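Local coordinates for protein putative laminarinase (Phanerochaete chrysosporium, PDB 2W39) that probably hydrolyses beta-glucans such as laminarin and lichenin, as an extracellular family 16 glycoside hydrolase of a white-rot fungus, at residues D7-S12 against A292-Y297; T82-F87 against I219-W224; N193-V198 against T228-N233. All blocks are in the same frame, centred on the assembly; numbering follows the deposited sequence.

How the contacts relate
Starting at the N terminus, the strand bearing 7-12 pairs with 292-297, some 280 residues later, so contact 1 brings the two ends of the protein together. The other two contacts lie within that span. Contact 2 begins at 82-87 and closes at 219-224; contact 3 opens between these points, at 193-198, and closes later at 228-233, so the two cross along the sequence. All three reach one curled antiparallel sheet. Contacts 1 and 3 are direct strand pairings, whereas contact 2 packs side chains across its surface. Strand 288-297 pairs directly with 83-89, joining contact 1 to contact 2, while contacts 1 and 3 do not touch.

Contact 1 (D7-S12 against A292-Y297); sequences DNWVGS and ASVRVY
Asn8 and Arg295 form a non-hydrogen-bonded pair of antiparallel strands, and their polar side chains run side by side. In Arg295, CB passes the carbonyl of Asp7; CG, anti to the carbonyl carbon (chi1 -64°), starts an extended chain along the amide of Asn8, with CG 3.4 Å and CD 3.5 Å from Asn8 OD1. NE then donates a bent hydrogen bond to that oxygen, NE to OD1 2.8 Å, from above the amide's plane. At the tip, Arg295 NH2 donates to a water whose O is 2.9 Å away and which also accepts from Asn8 ND2, while Ser293 OG sits over one face of the guanidinium. Replacing Arg295 by alanine removes the NE donor, which would probably leave Asn8 OD1 without its mate and the amide freer to turn.

On the other face, Trp9 sets its ring against two valines: CE3 lies 3.6 Å from Val294 CG1 and CZ3 3.7 Å from Val296 CG2. Backbone bonds link both hydrogen-bonded pairs, Asp7 with Val296 and Trp9 with Val294.

The chemistry is thus two-sided: a hydrated polar pair on one face, and on the other a mainly apolar cluster suited to a buried tryptophan, edged by Asp7, whose CB covers part of the Trp9 ring and whose carboxylate is held by Tyr80 and Lys78.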
ATOM      1  N   ASP A   7       3.279  -6.218 -17.280  1.00  7.17           N
ATOM      2  CA  ASP A   7       4.456  -6.481 -16.451  1.00  7.89           C
ATOM      3  C   ASP A   7       4.166  -7.631 -15.524  1.00  7.74           C
ATOM      4  O   ASP A   7       3.091  -7.714 -14.939  1.00  8.49           O
ATOM      5  CB  ASP A   7       4.827  -5.255 -15.616  1.00  8.71           C
ATOM      6  CG  ASP A   7       5.270  -4.093 -16.465  1.00  9.71           C
ATOM      7  OD1 ASP A   7       6.406  -4.137 -16.992  1.00 12.08           O
ATOM      8  OD2 ASP A   7       4.489  -3.128 -16.620  1.00 11.27           O
ATOM      9  N   ASN A   8       5.145  -8.508 -15.382  1.00  8.16           N
ATOM     10  CA  ASN A   8       5.043  -9.644 -14.511  1.00  8.75           C
ATOM     11  C   ASN A   8       6.256  -9.629 -13.603  1.00  8.31           C
ATOM     12  O   ASN A   8       7.359  -9.988 -14.040  1.00 10.29           O
ATOM     13  CB  ASN A   8       5.020 -10.936 -15.337  1.00 10.24           C
ATOM     14  CG  ASN A   8       4.795 -12.160 -14.481  1.00 12.85           C
ATOM     15  OD1 ASN A   8       4.427 -12.055 -13.309  1.00 15.86           O
ATOM     16  ND2 ASN A   8       5.042 -13.335 -15.047  1.00 17.43           N
ATOM     17  N   TRP A   9       6.067  -9.206 -12.353  1.00  7.20           N
ATOM     18  CA  TRP A   9       7.187  -9.066 -11.443  1.00  7.62           C
ATOM     19  C   TRP A   9       7.156 -10.115 -10.348  1.00  7.17           C
ATOM     20  O   TRP A   9       6.229 -10.149  -9.534  1.00  6.76           O
ATOM     21  CB  TRP A   9       7.191  -7.669 -10.845  1.00  7.46           C
ATOM     22  CG  TRP A   9       7.244  -6.532 -11.838  1.00  7.22           C
ATOM     23  CD1 TRP A   9       8.068  -6.407 -12.923  1.00  7.66           C
ATOM     24  CD2 TRP A   9       6.461  -5.336 -11.791  1.00  6.69           C
ATOM     25  NE1 TRP A   9       7.833  -5.201 -13.550  1.00  7.44           N
ATOM     26  CE2 TRP A   9       6.860  -4.521 -12.868  1.00  6.55           C
ATOM     27  CE3 TRP A   9       5.433  -4.891 -10.951  1.00  6.62           C
ATOM     28  CZ2 TRP A   9       6.287  -3.274 -13.115  1.00  7.57           C
ATOM     29  CZ3 TRP A   9       4.878  -3.649 -11.185  1.00  7.19           C
ATOM     30  CH2 TRP A   9       5.298  -2.856 -12.268  1.00  7.34           C
ATOM     31  N   VAL A  10       8.183 -10.960 -10.348  1.00  7.45           N
ATOM     32  CA  VAL A  10       8.366 -11.998  -9.341  1.00  8.36           C
ATOM     33  C   VAL A  10       9.833 -12.005  -8.918  1.00  7.98           C
ATOM     34  O   VAL A  10      10.732 -11.939  -9.767  1.00  8.60           O
ATOM     35  CB  VAL A  10       7.998 -13.390  -9.927  1.00  9.00           C
ATOM     36  CG1 VAL A  10       8.307 -14.513  -8.936  1.00 10.16           C
ATOM     37  CG2 VAL A  10       6.522 -13.429 -10.343  1.00 10.17           C
ATOM     38  N   GLY A  11      10.084 -12.089  -7.616  1.00  8.30           N
ATOM     39  CA  GLY A  11      11.449 -12.318  -7.120  1.00  9.04           C
ATOM     40  C   GLY A  11      12.454 -11.300  -7.612  1.00  9.39           C
ATOM     41  O   GLY A  11      12.251 -10.097  -7.471  1.00  8.95           O
ATOM     42  N   SER A  12      13.532 -11.775  -8.231  1.00  9.85           N
ATOM     43  CA  SER A  12      14.611 -10.880  -8.643  1.00 10.31           C
ATOM     44  C   SER A  12      14.190  -9.839  -9.696  1.00  9.44           C
ATOM     45  O   SER A  12      14.886  -8.840  -9.881  1.00  9.29           O
ATOM     46  CB  SER A  12      15.798 -11.688  -9.166  1.00 11.77           C
ATOM     47  OG  SER A  12      15.426 -12.402 -10.325  1.00 15.60           O
ATOM     48  N   ALA A 292       4.550 -12.486  -3.354  1.00  5.87           N
ATOM     49  CA  ALA A 292       4.708 -13.569  -4.322  1.00  6.39           C
ATOM     50  C   ALA A 292       4.802 -13.041  -5.753  1.00  6.62           C
ATOM     51  O   ALA A 292       5.565 -13.584  -6.571  1.00  7.29           O
ATOM     52  CB  ALA A 292       3.542 -14.569  -4.194  1.00  7.15           C
ATOM     53  N   SER A 293       4.021 -12.004  -6.069  1.00  6.09           N
ATOM     54  CA  SER A 293       4.059 -11.403  -7.398  1.00  6.20           C
ATOM     55  C   SER A 293       3.327 -10.079  -7.370  1.00  5.62           C
ATOM     56  O   SER A 293       2.416  -9.857  -6.544  1.00  5.47           O
ATOM     57  CB  SER A 293       3.409 -12.311  -8.452  1.00  7.10           C
ATOM     58  OG  SER A 293       2.054 -12.566  -8.142  1.00  7.84           O
ATOM     59  N   VAL A 294       3.708  -9.214  -8.307  1.00  5.86           N
ATOM     60  CA  VAL A 294       2.906  -8.043  -8.670  1.00  5.72           C
ATOM     61  C   VAL A 294       2.802  -8.076 -10.186  1.00  5.96           C
ATOM     62  O   VAL A 294       3.829  -8.180 -10.864  1.00  6.28           O
ATOM     63  CB  VAL A 294       3.503  -6.712  -8.174  1.00  5.57           C
ATOM     64  CG1 VAL A 294       2.672  -5.531  -8.678  1.00  6.85           C
ATOM     65  CG2 VAL A 294       3.584  -6.691  -6.642  1.00  6.58           C
ATOM     66  N   ARG A 295       1.577  -8.035 -10.711  1.00  5.53           N
ATOM     67  CA  ARG A 295       1.350  -8.090 -12.144  1.00  6.34           C
ATOM     68  C   ARG A 295       0.530  -6.891 -12.547  1.00  5.95           C
ATOM     69  O   ARG A 295      -0.414  -6.501 -11.860  1.00  7.01           O
ATOM     70  CB  ARG A 295       0.631  -9.382 -12.529  1.00  7.30           C
ATOM     71  CG  ARG A 295       1.506 -10.606 -12.233  1.00  9.37           C
ATOM     72  CD  ARG A 295       0.946 -11.924 -12.725  1.00 12.35           C
ATOM     73  NE  ARG A 295       1.902 -13.005 -12.433  1.00 14.75           N
ATOM     74  CZ  ARG A 295       1.743 -13.943 -11.496  1.00 14.78           C
ATOM     75  NH1 ARG A 295       0.645 -13.981 -10.753  1.00 15.65           N
ATOM     76  NH2 ARG A 295       2.687 -14.858 -11.306  1.00 17.06           N
ATOM     77  N   VAL A 296       0.904  -6.308 -13.678  1.00  5.36           N
ATOM     78  CA  VAL A 296       0.178  -5.167 -14.209  1.00  5.27           C
ATOM     79  C   VAL A 296      -0.342  -5.540 -15.586  1.00  5.14           C
ATOM     80  O   VAL A 296       0.360  -6.198 -16.360  1.00  5.87           O
ATOM     81  CB  VAL A 296       1.061  -3.915 -14.295  1.00  5.94           C
ATOM     82  CG1 VAL A 296       0.240  -2.734 -14.820  1.00  8.19           C
ATOM     83  CG2 VAL A 296       1.655  -3.583 -12.918  1.00  7.79           C
ATOM     84  N   TYR A 297      -1.568  -5.106 -15.866  1.00  5.19           N
ATOM     85  CA  TYR A 297      -2.256  -5.369 -17.121  1.00  5.62           C
ATOM     86  C   TYR A 297      -2.702  -4.039 -17.702  1.00  5.77           C
ATOM     87  O   TYR A 297      -3.072  -3.114 -16.980  1.00  5.72           O
ATOM     88  CB  TYR A 297      -3.504  -6.221 -16.872  1.00  5.72           C
ATOM     89  CG  TYR A 297      -3.210  -7.579 -16.291  1.00  5.78           C
ATOM     90  CD1 TYR A 297      -2.942  -7.733 -14.931  1.00  6.17           C
ATOM     91  CD2 TYR A 297      -3.242  -8.713 -17.095  1.00  6.75           C
ATOM     92  CE1 TYR A 297      -2.684  -8.991 -14.400  1.00  7.07           C
ATOM     93  CE2 TYR A 297      -2.990  -9.965 -16.571  1.00  6.99           C
ATOM     94  CZ  TYR A 297      -2.704 -10.099 -15.219  1.00  7.22           C
ATOM     95  OH  TYR A 297      -2.459 -11.347 -14.674  1.00  8.12           O
TER
HETATM   96  O   HOH W   1       4.928 -15.587 -13.006  1.00 24.52           O
HETATM   97  O   HOH W   2       8.014 -12.410  -5.802  1.00  9.19           O

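Contact 2 (T82-F87 against I219-W224); sequences THVAVF and INTDNW
Val84 meets three residues of the 219-224 segment at once, and no hydrogen bond joins the segments: the contact is wholly apolar and buried. With CG1 of Val84 opposite the backbone N (chi1 -178°), CG1 is turned to the indole and CG2 to the threonine, and Ile219 CD1 lies within reach of both. CG1 comes within 3.7 Å of Trp224 CH2, at the far end of the indole, and 4.0 Å from Ile219 CD1, the valine and isoleucine reaching toward each other tip to tip. CG2 slides past Thr221, whose methyl CG2 is 4.1 Å away. Two residues along the strand, on the same face, Val86 adds a looser touch on the same indole, its CG2 4.4 Å from Trp224 CH2. A valine suits this place, since its beta-branched side chain fits an extended strand and spreads two methyls among three neighbours.

The next shell fixes those partners. Thr221 CG2 lies over one face of the Trp224 ring, Trp199 meets the ring edge-to-face, and NE1 is held by Asp211, which also accepts from the backbone N of Asn220. Threonine serves both needs at its position: the methyl packs, while OG1 bonds to Ala1 N and to Glu190.

The backbone itself is folded to present these groups. Asn220 OD1 accepts from Asp222 N at 3.0 Å, making an Asx turn, and Trp224 N donates to Thr221 O at 3.1 Å as a short 3-10 segment brings the indole back over the sheet. Tyr3 and Tyr297 of the intervening strands complete the cluster.

The Val84 side of strand 83-89 faces away from the second sheet, which His83 reaches through Glu104; helix 210-214 and the 3-10 turn cover it there, in the beta sandwich of family 16.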
ATOM      1  N   THR A  82      -4.590   3.990 -17.378  1.00  6.41           N
ATOM      2  CA  THR A  82      -5.619   2.956 -17.336  1.00  6.40           C
ATOM      3  C   THR A  82      -4.942   1.585 -17.278  1.00  6.11           C
ATOM      4  O   THR A  82      -4.163   1.215 -18.170  1.00  6.90           O
ATOM      5  CB  THR A  82      -6.546   3.085 -18.533  1.00  7.32           C
ATOM      6  OG1 THR A  82      -7.272   4.306 -18.377  1.00  9.42           O
ATOM      7  CG2 THR A  82      -7.512   1.914 -18.622  1.00  8.29           C
ATOM      8  N   HIS A  83      -5.183   0.851 -16.189  1.00  5.50           N
ATOM      9  CA  HIS A  83      -4.488  -0.404 -15.971  1.00  5.08           C
ATOM     10  C   HIS A  83      -5.146  -1.157 -14.833  1.00  4.84           C
ATOM     11  O   HIS A  83      -5.998  -0.608 -14.118  1.00  5.19           O
ATOM     12  CB  HIS A  83      -3.003  -0.169 -15.636  1.00  5.28           C
ATOM     13  CG  HIS A  83      -2.758   0.410 -14.273  1.00  4.66           C
ATOM     14  ND1 HIS A  83      -3.101   1.703 -13.934  1.00  5.19           N
ATOM     15  CD2 HIS A  83      -2.143  -0.110 -13.183  1.00  4.77           C
ATOM     16  CE1 HIS A  83      -2.722   1.939 -12.685  1.00  5.57           C
ATOM     17  NE2 HIS A  83      -2.143   0.852 -12.203  1.00  5.23           N
ATOM     18  N   VAL A  84      -4.716  -2.414 -14.685  1.00  4.79           N
ATOM     19  CA  VAL A  84      -5.033  -3.203 -13.497  1.00  4.97           C
ATOM     20  C   VAL A  84      -3.732  -3.656 -12.860  1.00  4.51           C
ATOM     21  O   VAL A  84      -2.838  -4.138 -13.560  1.00  5.46           O
ATOM     22  CB  VAL A  84      -5.896  -4.447 -13.840  1.00  4.96           C
ATOM     23  CG1 VAL A  84      -6.244  -5.227 -12.590  1.00  8.27           C
ATOM     24  CG2 VAL A  84      -7.172  -4.027 -14.559  1.00  6.18           C
ATOM     25  N   ALA A  85      -3.614  -3.506 -11.541  1.00  4.83           N
ATOM     26  CA  ALA A  85      -2.443  -3.994 -10.795  1.00  5.08           C
ATOM     27  C   ALA A  85      -2.919  -5.027  -9.788  1.00  4.75           C
ATOM     28  O   ALA A  85      -3.878  -4.786  -9.053  1.00  5.33           O
ATOM     29  CB  ALA A  85      -1.726  -2.832 -10.075  1.00  5.75           C
ATOM     30  N   VAL A  86      -2.245  -6.176  -9.762  1.00  4.50           N
ATOM     31  CA  VAL A  86      -2.618  -7.278  -8.881  1.00  5.06           C
ATOM     32  C   VAL A  86      -1.425  -7.635  -8.005  1.00  4.80           C
ATOM     33  O   VAL A  86      -0.343  -7.934  -8.517  1.00  5.32           O
ATOM     34  CB  VAL A  86      -3.068  -8.530  -9.670  1.00  5.76           C
ATOM     35  CG1 VAL A  86      -3.539  -9.613  -8.705  1.00  7.04           C
ATOM     36  CG2 VAL A  86      -4.182  -8.158 -10.661  1.00  7.38           C
ATOM     37  N   PHE A  87      -1.642  -7.638  -6.695  1.00  5.04           N
ATOM     38  CA  PHE A  87      -0.621  -7.882  -5.677  1.00  5.40           C
ATOM     39  C   PHE A  87      -0.961  -9.177  -4.953  1.00  5.11           C
ATOM     40  O   PHE A  87      -2.005  -9.262  -4.309  1.00  5.68           O
ATOM     41  CB  PHE A  87      -0.587  -6.730  -4.639  1.00  5.42           C
ATOM     42  CG  PHE A  87      -0.315  -5.358  -5.216  1.00  4.99           C
ATOM     43  CD1 PHE A  87       0.925  -4.752  -5.047  1.00  5.91           C
ATOM     44  CD2 PHE A  87      -1.302  -4.671  -5.911  1.00  5.57           C
ATOM     45  CE1 PHE A  87       1.173  -3.477  -5.570  1.00  6.30           C
ATOM     46  CE2 PHE A  87      -1.050  -3.396  -6.448  1.00  6.00           C
ATOM     47  CZ  PHE A  87       0.184  -2.805  -6.289  1.00  6.36           C
ATOM     48  N   ILE A 219      -7.051 -11.106 -18.664  1.00  9.03           N
ATOM     49  CA  ILE A 219      -8.012 -11.009 -17.571  1.00  8.40           C
ATOM     50  C   ILE A 219      -9.232 -10.245 -18.031  1.00  8.36           C
ATOM     51  O   ILE A 219      -9.175  -9.508 -19.020  1.00  8.87           O
ATOM     52  CB  ILE A 219      -7.425 -10.327 -16.306  1.00  8.29           C
ATOM     53  CG1 ILE A 219      -7.024  -8.868 -16.604  1.00  8.04           C
ATOM     54  CG2 ILE A 219      -6.281 -11.155 -15.727  1.00  8.90           C
ATOM     55  CD1 ILE A 219      -6.650  -8.059 -15.367  1.00  8.90           C
ATOM     56  N   ASN A 220     -10.341 -10.438 -17.319  1.00  8.50           N
ATOM     57  CA  ASN A 220     -11.556  -9.691 -17.596  1.00  9.22           C
ATOM     58  C   ASN A 220     -12.222  -9.334 -16.269  1.00  9.05           C
ATOM     59  O   ASN A 220     -12.760 -10.204 -15.575  1.00  9.31           O
ATOM     60  CB  ASN A 220     -12.494 -10.535 -18.467  1.00 10.90           C
ATOM     61  CG  ASN A 220     -13.785  -9.818 -18.817  1.00 13.21           C
ATOM     62  OD1 ASN A 220     -14.077  -8.731 -18.325  1.00 14.99           O
ATOM     63  ND2 ASN A 220     -14.566 -10.432 -19.698  1.00 17.08           N
ATOM     64  N   THR A 221     -12.172  -8.053 -15.909  1.00  8.93           N
ATOM     65  CA  THR A 221     -12.634  -7.629 -14.593  1.00  9.44           C
ATOM     66  C   THR A 221     -14.152  -7.681 -14.456  1.00 10.43           C
ATOM     67  O   THR A 221     -14.654  -7.582 -13.340  1.00 10.43           O
ATOM     68  CB  THR A 221     -12.118  -6.217 -14.235  1.00  9.43           C
ATOM     69  OG1 THR A 221     -12.635  -5.288 -15.196  1.00 10.83           O
ATOM     70  CG2 THR A 221     -10.608  -6.174 -14.249  1.00  9.04           C
ATOM     71  N   ASP A 222     -14.866  -7.823 -15.576  1.00 11.31           N
ATOM     72  CA  ASP A 222     -16.329  -8.012 -15.564  1.00 12.89           C
ATOM     73  C   ASP A 222     -16.729  -9.202 -14.710  1.00 12.29           C
ATOM     74  O   ASP A 222     -17.876  -9.280 -14.247  1.00 13.23           O
ATOM     75  CB  ASP A 222     -16.874  -8.283 -16.987  1.00 14.20           C
ATOM     76  CG  ASP A 222     -16.825  -7.068 -17.896  1.00 17.73           C
ATOM     77  OD1 ASP A 222     -17.211  -7.208 -19.083  1.00 21.09           O
ATOM     78  OD2 ASP A 222     -16.425  -5.973 -17.446  1.00 20.88           O
ATOM     79  N   ASN A 223     -15.791 -10.133 -14.544  1.00 11.73           N
ATOM     80  CA  ASN A 223     -16.008 -11.404 -13.881  1.00 11.76           C
ATOM     81  C   ASN A 223     -15.605 -11.436 -12.413  1.00 10.85           C
ATOM     82  O   ASN A 223     -15.637 -12.494 -11.785  1.00 12.28           O
ATOM     83  CB  ASN A 223     -15.264 -12.507 -14.649  1.00 12.67           C
ATOM     84  CG  ASN A 223     -15.814 -12.707 -16.054  1.00 14.55           C
ATOM     85  OD1 ASN A 223     -17.008 -12.511 -16.301  1.00 16.31           O
ATOM     86  ND2 ASN A 223     -14.946 -13.092 -16.981  1.00 16.72           N
ATOM     87  N   TRP A 224     -15.250 -10.279 -11.856  1.00  9.04           N
ATOM     88  CA  TRP A 224     -14.609 -10.246 -10.547  1.00  8.61           C
ATOM     89  C   TRP A 224     -15.535  -9.983  -9.368  1.00  8.85           C
ATOM     90  O   TRP A 224     -15.090  -9.963  -8.218  1.00  9.71           O
ATOM     91  CB  TRP A 224     -13.504  -9.194 -10.586  1.00  8.29           C
ATOM     92  CG  TRP A 224     -12.318  -9.610 -11.418  1.00  7.30           C
ATOM     93  CD1 TRP A 224     -12.232 -10.651 -12.313  1.00  8.33           C
ATOM     94  CD2 TRP A 224     -11.054  -8.960 -11.441  1.00  6.26           C
ATOM     95  NE1 TRP A 224     -10.974 -10.695 -12.863  1.00  7.69           N
ATOM     96  CE2 TRP A 224     -10.232  -9.660 -12.354  1.00  6.60           C
ATOM     97  CE3 TRP A 224     -10.530  -7.840 -10.783  1.00  6.53           C
ATOM     98  CZ2 TRP A 224      -8.890  -9.301 -12.592  1.00  6.86           C
ATOM     99  CZ3 TRP A 224      -9.216  -7.473 -11.029  1.00  7.18           C
ATOM    100  CH2 TRP A 224      -8.403  -8.203 -11.920  1.00  6.80           C
TER

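Contact 3 (N193-V198 against T228-N233); sequences NSFIKV and TAFFPN
Phe230 and Lys197 run side by side: Phe230 places CG opposite its backbone N (chi1 -178°), while the chain of Lys197 is extended. They are a non-hydrogen-bonded pair in two antiparallel strands of the beta sandwich, and the lysine's aliphatic chain follows the phenylalanine, Lys197 CE reaching 3.6 Å from Phe230 CE2. Phe195, with CG between its own N and carbonyl carbon (chi1 61°), crosses Phe230 at about a right angle, its CB 3.7 Å from Phe230 CE2. That turn also sets the Phe195 ring beneath the methylene CE of Lys197, which lies over the ring centre. Proline suits the end of this row, as Pro232 CD covers one face of the Phe230 ring. A long lysine suits it too, offering methylenes to two rings.

The other face turns inward. Ile196 CG2 packs 4.1 Å from Phe231 CD1, and the smaller Val198 and Ala229 pair beside them; this apolar surface rests on Leu132 and Met130 of strand 129-133 and Val167 of its neighbour 165-168, both in the second sheet. Strand 129-133 also contributes His133 to the pocket that binds gluconolactone. Backbone bonds secure the register, with Phe231 N to Ile196 O at 2.8 Å and Val198 N to Ala229 O at 2.9 Å.

A classic beta bulge lies at the start of strand 229-232, where Thr228 and Ala229 both face Val198: Val198 O accepts from Ala229 N at 3.0 Å and, weakly, from Thr228 N at 2.8 Å, while Thr228 OG1 bonds to Phe200 N.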
ATOM      1  N   ASN A 193     -10.731   5.692 -16.917  1.00 10.16           N
ATOM      2  CA  ASN A 193     -11.140   7.094 -16.904  1.00 11.02           C
ATOM      3  C   ASN A 193     -12.349   7.319 -16.028  1.00 10.32           C
ATOM      4  O   ASN A 193     -12.570   8.445 -15.557  1.00 11.46           O
ATOM      5  CB  ASN A 193     -11.514   7.581 -18.300  1.00 11.38           C
ATOM      6  CG  ASN A 193     -11.784   9.084 -18.341  1.00 12.63           C
ATOM      7  OD1 ASN A 193     -12.937   9.563 -18.557  1.00 15.70           O
ATOM      8  ND2 ASN A 193     -10.728   9.847 -18.123  1.00 12.51           N
ATOM      9  N   SER A 194     -13.159   6.273 -15.873  1.00 10.25           N
ATOM     10  CA  SER A 194     -14.458   6.365 -15.238  1.00 10.43           C
ATOM     11  C   SER A 194     -14.514   5.995 -13.767  1.00  9.35           C
ATOM     12  O   SER A 194     -15.475   6.335 -13.101  1.00  9.81           O
ATOM     13  CB  SER A 194     -15.458   5.473 -15.979  1.00 11.52           C
ATOM     14  OG  SER A 194     -15.728   5.923 -17.301  1.00 13.80           O
ATOM     15  N   PHE A 195     -13.520   5.275 -13.259  1.00  8.07           N
ATOM     16  CA  PHE A 195     -13.550   4.821 -11.875  1.00  7.22           C
ATOM     17  C   PHE A 195     -12.203   4.272 -11.463  1.00  6.17           C
ATOM     18  O   PHE A 195     -11.344   3.955 -12.298  1.00  6.48           O
ATOM     19  CB  PHE A 195     -14.626   3.732 -11.650  1.00  7.59           C
ATOM     20  CG  PHE A 195     -14.440   2.474 -12.464  1.00  8.35           C
ATOM     21  CD1 PHE A 195     -13.427   1.555 -12.162  1.00  8.57           C
ATOM     22  CD2 PHE A 195     -15.307   2.186 -13.517  1.00 10.77           C
ATOM     23  CE1 PHE A 195     -13.264   0.383 -12.921  1.00  9.74           C
ATOM     24  CE2 PHE A 195     -15.149   1.016 -14.269  1.00 10.95           C
ATOM     25  CZ  PHE A 195     -14.128   0.131 -13.962  1.00 11.12           C
ATOM     26  N   ILE A 196     -12.056   4.149 -10.148  1.00  5.61           N
ATOM     27  CA  ILE A 196     -11.044   3.277  -9.546  1.00  5.37           C
ATOM     28  C   ILE A 196     -11.776   2.271  -8.665  1.00  5.20           C
ATOM     29  O   ILE A 196     -12.695   2.639  -7.936  1.00  5.46           O
ATOM     30  CB  ILE A 196     -10.002   4.111  -8.762  1.00  5.76           C
ATOM     31  CG1 ILE A 196      -9.130   4.899  -9.748  1.00  6.87           C
ATOM     32  CG2 ILE A 196      -9.133   3.205  -7.868  1.00  6.19           C
ATOM     33  CD1 ILE A 196      -8.262   5.974  -9.129  1.00  8.54           C
ATOM     34  N   LYS A 197     -11.361   1.008  -8.773  1.00  5.03           N
ATOM     35  CA  LYS A 197     -11.894  -0.077  -7.942  1.00  5.55           C
ATOM     36  C   LYS A 197     -10.744  -0.811  -7.279  1.00  5.07           C
ATOM     37  O   LYS A 197      -9.691  -1.013  -7.898  1.00  5.20           O
ATOM     38  CB  LYS A 197     -12.684  -1.087  -8.780  1.00  5.93           C
ATOM     39  CG  LYS A 197     -14.026  -0.559  -9.275  1.00  6.64           C
ATOM     40  CD  LYS A 197     -14.710  -1.520 -10.228  1.00  7.76           C
ATOM     41  CE  LYS A 197     -15.976  -0.883 -10.801  1.00  9.02           C
ATOM     42  NZ  LYS A 197     -16.657  -1.783 -11.775  1.00 11.15           N
ATOM     43  N   VAL A 198     -10.952  -1.238  -6.037  1.00  4.92           N
ATOM     44  CA  VAL A 198     -10.025  -2.143  -5.369  1.00  5.07           C
ATOM     45  C   VAL A 198     -10.817  -3.358  -4.896  1.00  4.96           C
ATOM     46  O   VAL A 198     -11.904  -3.206  -4.318  1.00  5.60           O
ATOM     47  CB  VAL A 198      -9.322  -1.482  -4.152  1.00  5.20           C
ATOM     48  CG1 VAL A 198      -8.390  -2.452  -3.450  1.00  6.47           C
ATOM     49  CG2 VAL A 198      -8.552  -0.231  -4.556  1.00  5.96           C
ATOM     50  N   THR A 228     -14.300  -4.182  -3.346  1.00  5.99           N
ATOM     51  CA  THR A 228     -14.231  -3.813  -1.946  1.00  6.13           C
ATOM     52  C   THR A 228     -14.367  -2.294  -1.769  1.00  6.11           C
ATOM     53  O   THR A 228     -15.093  -1.820  -0.889  1.00  6.42           O
ATOM     54  CB  THR A 228     -12.914  -4.327  -1.348  1.00  6.55           C
ATOM     55  OG1 THR A 228     -12.799  -5.733  -1.604  1.00  7.21           O
ATOM     56  CG2 THR A 228     -12.878  -4.086   0.138  1.00  7.22           C
ATOM     57  N   ALA A 229     -13.640  -1.543  -2.608  1.00  5.94           N
ATOM     58  CA  ALA A 229     -13.757  -0.085  -2.652  1.00  5.61           C
ATOM     59  C   ALA A 229     -14.059   0.322  -4.081  1.00  5.67           C
ATOM     60  O   ALA A 229     -13.468  -0.192  -5.024  1.00  6.17           O
ATOM     61  CB  ALA A 229     -12.456   0.593  -2.184  1.00  6.34           C
ATOM     62  N   PHE A 230     -14.985   1.264  -4.230  1.00  5.37           N
ATOM     63  CA  PHE A 230     -15.399   1.804  -5.531  1.00  6.07           C
ATOM     64  C   PHE A 230     -15.362   3.311  -5.436  1.00  5.43           C
ATOM     65  O   PHE A 230     -15.940   3.922  -4.524  1.00  6.16           O
ATOM     66  CB  PHE A 230     -16.826   1.316  -5.816  1.00  6.49           C
ATOM     67  CG  PHE A 230     -17.424   1.736  -7.160  1.00  6.55           C
ATOM     68  CD1 PHE A 230     -18.803   1.884  -7.260  1.00  7.69           C
ATOM     69  CD2 PHE A 230     -16.658   1.926  -8.312  1.00  6.44           C
ATOM     70  CE1 PHE A 230     -19.409   2.214  -8.460  1.00  8.27           C
ATOM     71  CE2 PHE A 230     -17.258   2.253  -9.525  1.00  7.86           C
ATOM     72  CZ  PHE A 230     -18.644   2.395  -9.588  1.00  8.59           C
ATOM     73  N   PHE A 231     -14.670   3.899  -6.401  1.00  5.16           N
ATOM     74  CA  PHE A 231     -14.537   5.347  -6.549  1.00  5.32           C
ATOM     75  C   PHE A 231     -15.050   5.698  -7.939  1.00  5.69           C
ATOM     76  O   PHE A 231     -14.290   5.753  -8.904  1.00  6.01           O
ATOM     77  CB  PHE A 231     -13.082   5.766  -6.367  1.00  5.46           C
ATOM     78  CG  PHE A 231     -12.533   5.414  -5.020  1.00  5.71           C
ATOM     79  CD1 PHE A 231     -11.696   4.303  -4.852  1.00  6.44           C
ATOM     80  CD2 PHE A 231     -12.854   6.184  -3.898  1.00  6.23           C
ATOM     81  CE1 PHE A 231     -11.200   3.986  -3.579  1.00  7.04           C
ATOM     82  CE2 PHE A 231     -12.354   5.867  -2.633  1.00  6.42           C
ATOM     83  CZ  PHE A 231     -11.523   4.766  -2.482  1.00  6.81           C
ATOM     84  N   PRO A 232     -16.375   5.890  -8.071  1.00  6.22           N
ATOM     85  CA  PRO A 232     -16.954   6.204  -9.381  1.00  6.76           C
ATOM     86  C   PRO A 232     -16.686   7.668  -9.746  1.00  6.78           C
ATOM     87  O   PRO A 232     -16.179   8.454  -8.934  1.00  6.93           O
ATOM     88  CB  PRO A 232     -18.445   5.981  -9.145  1.00  7.33           C
ATOM     89  CG  PRO A 232     -18.632   6.298  -7.715  1.00  7.58           C
ATOM     90  CD  PRO A 232     -17.396   5.771  -7.014  1.00  6.79           C
ATOM     91  N   ASN A 233     -17.058   8.038 -10.968  1.00  6.72           N
ATOM     92  CA  ASN A 233     -16.863   9.406 -11.425  1.00  7.25           C
ATOM     93  C   ASN A 233     -18.065  10.322 -11.246  1.00  7.90           C
ATOM     94  O   ASN A 233     -18.070  11.450 -11.747  1.00  8.97           O
ATOM     95  CB  ASN A 233     -16.351   9.425 -12.874  1.00  7.21           C
ATOM     96  CG  ASN A 233     -17.390   8.971 -13.889  1.00  7.35           C
ATOM     97  OD1 ASN A 233     -18.480   8.519 -13.530  1.00  8.40           O
ATOM     98  ND2 ASN A 233     -17.051   9.086 -15.170  1.00  7.65           N
TER
HETATM   99  O   HOH W   3     -14.339  10.458 -15.320  1.00 10.21           O